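Local atomic coordinates of Lmo1340 protein (Listeria monocytogenes, PDB entry 4NLM), a protein that is of unknown function but carries a YqgU-like six-bladed beta-propeller domain and is probably a surface lipoprotein of this bacterium. Residues G186-I191 with D209-A214; L202-L207 with K216-A221. All coordinates share one frame; numbering follows the deposited sequence. Where two conformers were deposited one is given.

Interaction 1 (G186-I191 with D209-A214); sequences GDNLVI and DIRDSA
Asn188 lays its side-chain amide over one face of the Arg211 guanidinium, the two planes only 19° apart and ND2 above the centre of the group, 3.7 Å from Arg211 CZ. Asp209 holds the guanidinium in place against the amide: NE and NH1 grip the carboxylate side-on, with Arg211 NH1 2.8 Å from Asp209 OD2 in a salt bridge. Asp209 OD1 takes a second donor, the backbone N of Arg211, on its anti lone pair, which makes an Asx turn and fixes the rotation of the carboxylate. A chi1 of -171° puts Asp209 CG beside its own carbonyl carbon, where OD1 can reach that backbone N.

Next to the stack the backbones join. Ile210 N donates to Asn188 O over 2.9 Å, nearly straight at 165°, and Asp209 CA adds a CA-H...O contact to the same oxygen at 3.2 Å. On one face Leu189 CD2 rests against Asp209 CA; on the other Val190, in the conformer given, packs on Ile210 CG2. The Leu189-Asp209 bridge is an antiparallel non-hydrogen-bonded pair; beside it, residues 209-212 form a type I beta turn, the tight connection between antiparallel strands of a propeller blade.

Interaction 2 (L202-L207 with K216-A221); sequences LGNLYL and KNLIVA
The Tyr206 ring has Lys216 NZ over one face and Leu218 CD1 over the opposite one. The ammonium sits almost on the ring normal, 9° off it and 3.2 Å from the centroid of the Tyr206 ring, a close cation-pi contact; Lys216 CE follows over the same face as a CH-pi partner. The lysine chain leaves its backbone extended and bends only at its last torsion (chi4 72°), which turns NZ in over the ring. Leu218 CD1 lies offset toward the rim of the ring, and Leu218 CB reaches Tyr206 CE2 at 3.8 Å.

Tyr206 and Leu218 form an antiparallel non-hydrogen-bonded pair. Beyond them, Leu207 and Asn217 exchange two backbone bonds, with Leu207 N 2.8 Å from Asn217 O. Toward the other end the register slips by one residue in a classic beta bulge: Leu205 O accepts Ile219 N at 2.9 Å and, weakly, Val220 N, while Leu205 N donates to Val220 O over 2.8 Å.

Across the sheet from the tyrosine, Leu205, in the conformer given, lies side by side with Val220, and Ile219 CG2 packs on Leu207 CB. Asn204 OD1 approaches Ala221 CA, but its hydrogen bond is to the backbone N of Asn222.

The two faces thus differ in chemistry. One is largely aliphatic, apart from Asn217 at its end, and packs further, Ile219 and Leu207 both touching Ile191 and Phe253; on the other, the ring's pi electrons would help to stabilise the lysine's positive charge.

From the N terminus, the chain enters this four-stranded antiparallel blade through strand 182-184, and segment 186-191 leads into strand 189-194. Strand 203-209 returns beside it and a tight turn opens strand 212-223, one of the two edge strands of the blade. Interaction 2 closes this last hairpin, pairing 202-207 with 216-221. Interaction 1 spans a longer loop, bringing the turn at 209-212 back to the start of strand 189-194. Because their segments alternate along the chain, the two contacts cross rather than nest. They also touch through side chains, Ile191 CD1 lying 3.9 Å from Ile219 CD1; backbone pairing joins strands 189-194, 203-209 and 212-223 into one blade.

Interaction 1 (G186-I191 with D209-A214)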
loop_
_atom_site.group_PDB
_atom_site.type_symbol
_atom_site.label_atom_id
_atom_site.label_comp_id
_atom_site.label_asym_id
_atom_site.label_seq_id
_atom_site.Cartn_x
_atom_site.Cartn_y
_atom_site.Cartn_z
ATOM N N GLY A 186 8.263 -13.954 -3.498
ATOM C CA GLY A 186 9.599 -14.348 -3.075
ATOM C C GLY A 186 10.635 -13.644 -3.953
ATOM O O GLY A 186 10.302 -12.765 -4.758
ATOM N N ASP A 187 11.884 -14.086 -3.829
ATOM C CA ASP A 187 12.993 -13.514 -4.576
ATOM C C ASP A 187 12.679 -13.455 -6.078
ATOM O O ASP A 187 12.861 -12.408 -6.706
ATOM C CB ASP A 187 14.247 -14.353 -4.307
ATOM C CG ASP A 187 15.520 -13.794 -4.948
ATOM O OD1 ASP A 187 15.620 -12.576 -5.204
ATOM O OD2 ASP A 187 16.458 -14.598 -5.159
ATOM N N ASN A 188 12.170 -14.560 -6.626
ATOM C CA ASN A 188 11.894 -14.664 -8.074
ATOM C C ASN A 188 10.497 -15.143 -8.432
ATOM O O ASN A 188 10.264 -15.584 -9.544
ATOM C CB ASN A 188 12.892 -15.629 -8.736
ATOM C CG ASN A 188 14.313 -15.083 -8.798
ATOM O OD1 ASN A 188 14.552 -13.999 -9.336
ATOM N ND2 ASN A 188 15.256 -15.821 -8.238
ATOM N N LEU A 189 9.570 -15.062 -7.498
ATOM C CA LEU A 189 8.221 -15.561 -7.696
ATOM C C LEU A 189 7.197 -14.443 -7.650
ATOM O O LEU A 189 7.310 -13.516 -6.836
ATOM C CB LEU A 189 7.833 -16.563 -6.611
ATOM C CG LEU A 189 8.612 -17.866 -6.578
ATOM C CD1 LEU A 189 8.255 -18.701 -5.360
ATOM C CD2 LEU A 189 8.421 -18.684 -7.849
ATOM N N VAL A 190 6.196 -14.525 -8.519
ATOM C CA VAL A 190 5.112 -13.542 -8.536
ATOM C C VAL A 190 3.799 -14.294 -8.604
ATOM O O VAL A 190 3.722 -15.383 -9.166
ATOM C CB VAL A 190 5.219 -12.567 -9.737
ATOM C CG1 VAL A 190 5.083 -13.299 -11.064
ATOM C CG2 VAL A 190 4.153 -11.491 -9.658
ATOM N N ILE A 191 2.799 -13.750 -7.929
ATOM C CA ILE A 191 1.449 -14.252 -7.996
ATOM C C ILE A 191 0.645 -13.207 -8.790
ATOM O O ILE A 191 0.852 -11.995 -8.641
ATOM C CB ILE A 191 0.820 -14.423 -6.592
ATOM C CG1 ILE A 191 1.486 -15.540 -5.793
ATOM C CG2 ILE A 191 -0.671 -14.732 -6.676
ATOM C CD1 ILE A 191 1.069 -15.603 -4.338
ATOM N N ASP A 209 7.526 -18.240 -11.712
ATOM C CA ASP A 209 8.860 -17.700 -11.571
ATOM C C ASP A 209 9.019 -16.642 -12.663
ATOM O O ASP A 209 8.724 -16.896 -13.822
ATOM C CB ASP A 209 9.886 -18.819 -11.716
ATOM C CG ASP A 209 11.295 -18.380 -11.364
ATOM O OD1 ASP A 209 11.793 -17.410 -11.964
ATOM O OD2 ASP A 209 11.892 -19.003 -10.461
ATOM N N ILE A 210 9.507 -15.469 -12.297
ATOM C CA ILE A 210 9.603 -14.324 -13.237
ATOM C C ILE A 210 10.566 -14.505 -14.390
ATOM O O ILE A 210 10.582 -13.733 -15.360
ATOM C CB ILE A 210 9.999 -13.017 -12.528
ATOM C CG1 ILE A 210 11.394 -13.109 -11.910
ATOM C CG2 ILE A 210 8.958 -12.635 -11.500
ATOM C CD1 ILE A 210 11.899 -11.802 -11.338
ATOM N N ARG A 211 11.390 -15.525 -14.281
ATOM C CA ARG A 211 12.375 -15.811 -15.295
ATOM C C ARG A 211 11.826 -16.712 -16.394
ATOM O O ARG A 211 12.369 -16.730 -17.508
ATOM C CB ARG A 211 13.553 -16.486 -14.609
ATOM C CG ARG A 211 14.307 -15.550 -13.674
ATOM C CD ARG A 211 15.352 -16.299 -12.875
ATOM N NE ARG A 211 14.741 -17.239 -11.944
ATOM C CZ ARG A 211 15.391 -18.099 -11.162
ATOM N NH1 ARG A 211 14.687 -18.882 -10.352
ATOM N NH2 ARG A 211 16.720 -18.190 -11.177
ATOM N N ASP A 212 10.776 -17.475 -16.088
ATOM C CA ASP A 212 10.214 -18.433 -17.039
ATOM C C ASP A 212 8.712 -18.626 -16.893
ATOM O O ASP A 212 8.247 -19.290 -15.955
ATOM C CB ASP A 212 10.904 -19.786 -16.846
ATOM C CG ASP A 212 10.376 -20.855 -17.789
ATOM O OD1 ASP A 212 9.700 -20.500 -18.778
ATOM O OD2 ASP A 212 10.648 -22.050 -17.547
ATOM N N SER A 213 7.950 -18.086 -17.841
ATOM C CA SER A 213 6.490 -18.179 -17.772
ATOM C C SER A 213 5.968 -19.612 -17.905
ATOM O O SER A 213 4.825 -19.881 -17.567
ATOM C CB SER A 213 5.831 -17.278 -18.817
ATOM O OG SER A 213 6.274 -17.605 -20.122
ATOM N N ALA A 214 6.794 -20.538 -18.383
ATOM C CA ALA A 214 6.363 -21.932 -18.456
ATOM C C ALA A 214 6.087 -22.495 -17.050
ATOM O O ALA A 214 5.395 -23.501 -16.898
ATOM C CB ALA A 214 7.404 -22.774 -19.181
#

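Interaction 2 (L202-L207 with K216-A221)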
loop_
_atom_site.group_PDB
_atom_site.type_symbol
_atom_site.label_atom_id
_atom_site.label_comp_id
_atom_site.label_asym_id
_atom_site.label_seq_id
_atom_site.Cartn_x
_atom_site.Cartn_y
_atom_site.Cartn_z
ATOM N N LEU A 202 -14.025 -11.549 -10.525
ATOM C CA LEU A 202 -13.187 -12.674 -10.119
ATOM C C LEU A 202 -12.171 -13.096 -11.152
ATOM O O LEU A 202 -12.367 -12.927 -12.332
ATOM C CB LEU A 202 -14.064 -13.923 -9.804
ATOM C CG LEU A 202 -15.094 -13.964 -8.688
ATOM C CD1 LEU A 202 -15.953 -15.203 -8.766
ATOM C CD2 LEU A 202 -14.355 -13.934 -7.380
ATOM N N GLY A 203 -11.099 -13.701 -10.679
ATOM C CA GLY A 203 -10.085 -14.312 -11.535
ATOM C C GLY A 203 -9.531 -15.531 -10.838
ATOM O O GLY A 203 -10.061 -15.966 -9.825
ATOM N N ASN A 204 -8.464 -16.092 -11.383
ATOM C CA ASN A 204 -7.797 -17.238 -10.778
ATOM C C ASN A 204 -6.365 -16.838 -10.478
ATOM O O ASN A 204 -5.726 -16.182 -11.296
ATOM C CB ASN A 204 -7.891 -18.427 -11.725
ATOM C CG ASN A 204 -9.317 -18.893 -11.888
ATOM O OD1 ASN A 204 -9.916 -19.364 -10.932
ATOM N ND2 ASN A 204 -9.879 -18.732 -13.079
ATOM N N LEU A 205 -5.880 -17.201 -9.298
ATOM C CA LEU A 205 -4.526 -16.840 -8.886
ATOM C C LEU A 205 -3.517 -17.866 -9.345
ATOM O O LEU A 205 -3.699 -19.047 -9.094
ATOM C CB LEU A 205 -4.424 -16.743 -7.381
ATOM C CG LEU A 205 -5.339 -15.802 -6.645
ATOM C CD1 LEU A 205 -4.889 -15.715 -5.205
ATOM C CD2 LEU A 205 -5.255 -14.438 -7.304
ATOM N N TYR A 206 -2.457 -17.373 -9.986
ATOM C CA TYR A 206 -1.374 -18.178 -10.505
ATOM C C TYR A 206 -0.055 -17.758 -9.885
ATOM O O TYR A 206 0.179 -16.591 -9.616
ATOM C CB TYR A 206 -1.271 -18.005 -12.025
ATOM C CG TYR A 206 -2.351 -18.724 -12.770
ATOM C CD1 TYR A 206 -3.569 -18.130 -12.988
ATOM C CD2 TYR A 206 -2.142 -19.998 -13.273
ATOM C CE1 TYR A 206 -4.575 -18.778 -13.672
ATOM C CE2 TYR A 206 -3.145 -20.661 -13.963
ATOM C CZ TYR A 206 -4.364 -20.045 -14.147
ATOM O OH TYR A 206 -5.371 -20.679 -14.835
ATOM N N LEU A 207 0.815 -18.746 -9.678
ATOM C CA LEU A 207 2.175 -18.542 -9.189
ATOM C C LEU A 207 3.129 -18.836 -10.351
ATOM O O LEU A 207 2.927 -19.797 -11.099
ATOM C CB LEU A 207 2.516 -19.522 -8.071
ATOM C CG LEU A 207 3.890 -19.386 -7.410
ATOM C CD1 LEU A 207 4.038 -18.041 -6.711
ATOM C CD2 LEU A 207 4.114 -20.511 -6.402
ATOM N N LYS A 216 4.237 -21.184 -14.810
ATOM C CA LYS A 216 2.886 -20.745 -14.352
ATOM C C LYS A 216 2.015 -21.906 -13.829
ATOM O O LYS A 216 1.849 -22.931 -14.522
ATOM C CB LYS A 216 2.210 -20.051 -15.531
ATOM C CG LYS A 216 0.733 -19.777 -15.392
ATOM C CD LYS A 216 0.183 -19.436 -16.768
ATOM C CE LYS A 216 -1.330 -19.375 -16.774
ATOM N NZ LYS A 216 -1.805 -18.173 -16.057
ATOM N N ASN A 217 1.443 -21.730 -12.635
ATOM C CA ASN A 217 0.618 -22.757 -12.003
ATOM C C ASN A 217 -0.527 -22.180 -11.166
ATOM O O ASN A 217 -0.331 -21.250 -10.378
ATOM C CB ASN A 217 1.507 -23.638 -11.120
ATOM C CG ASN A 217 0.725 -24.663 -10.316
ATOM O OD1 ASN A 217 -0.243 -25.232 -10.815
ATOM N ND2 ASN A 217 1.135 -24.902 -9.074
ATOM N N LEU A 218 -1.715 -22.754 -11.339
ATOM C CA LEU A 218 -2.911 -22.341 -10.600
ATOM C C LEU A 218 -2.774 -22.682 -9.122
ATOM O O LEU A 218 -2.550 -23.846 -8.771
ATOM C CB LEU A 218 -4.135 -23.077 -11.143
ATOM C CG LEU A 218 -5.408 -22.902 -10.309
ATOM C CD1 LEU A 218 -5.930 -21.500 -10.498
ATOM C CD2 LEU A 218 -6.463 -23.925 -10.694
ATOM N N ILE A 219 -2.915 -21.686 -8.250
ATOM C CA ILE A 219 -2.809 -21.924 -6.817
ATOM C C ILE A 219 -4.128 -21.686 -6.066
ATOM O O ILE A 219 -4.396 -22.361 -5.085
ATOM C CB ILE A 219 -1.625 -21.170 -6.171
ATOM C CG1 ILE A 219 -1.691 -19.676 -6.470
ATOM C CG2 ILE A 219 -0.293 -21.758 -6.654
ATOM C CD1 ILE A 219 -0.793 -18.824 -5.603
ATOM N N VAL A 220 -4.967 -20.760 -6.526
ATOM C CA VAL A 220 -6.245 -20.491 -5.857
ATOM C C VAL A 220 -7.264 -20.027 -6.895
ATOM O O VAL A 220 -7.041 -19.054 -7.582
ATOM C CB VAL A 220 -6.122 -19.401 -4.756
ATOM C CG1 VAL A 220 -7.399 -19.335 -3.953
ATOM C CG2 VAL A 220 -4.953 -19.675 -3.823
ATOM N N ALA A 221 -8.401 -20.705 -6.969
ATOM C CA ALA A 221 -9.405 -20.374 -7.937
ATOM C C ALA A 221 -10.389 -19.339 -7.411
ATOM O O ALA A 221 -10.650 -19.241 -6.226
ATOM C CB ALA A 221 -10.172 -21.635 -8.315
#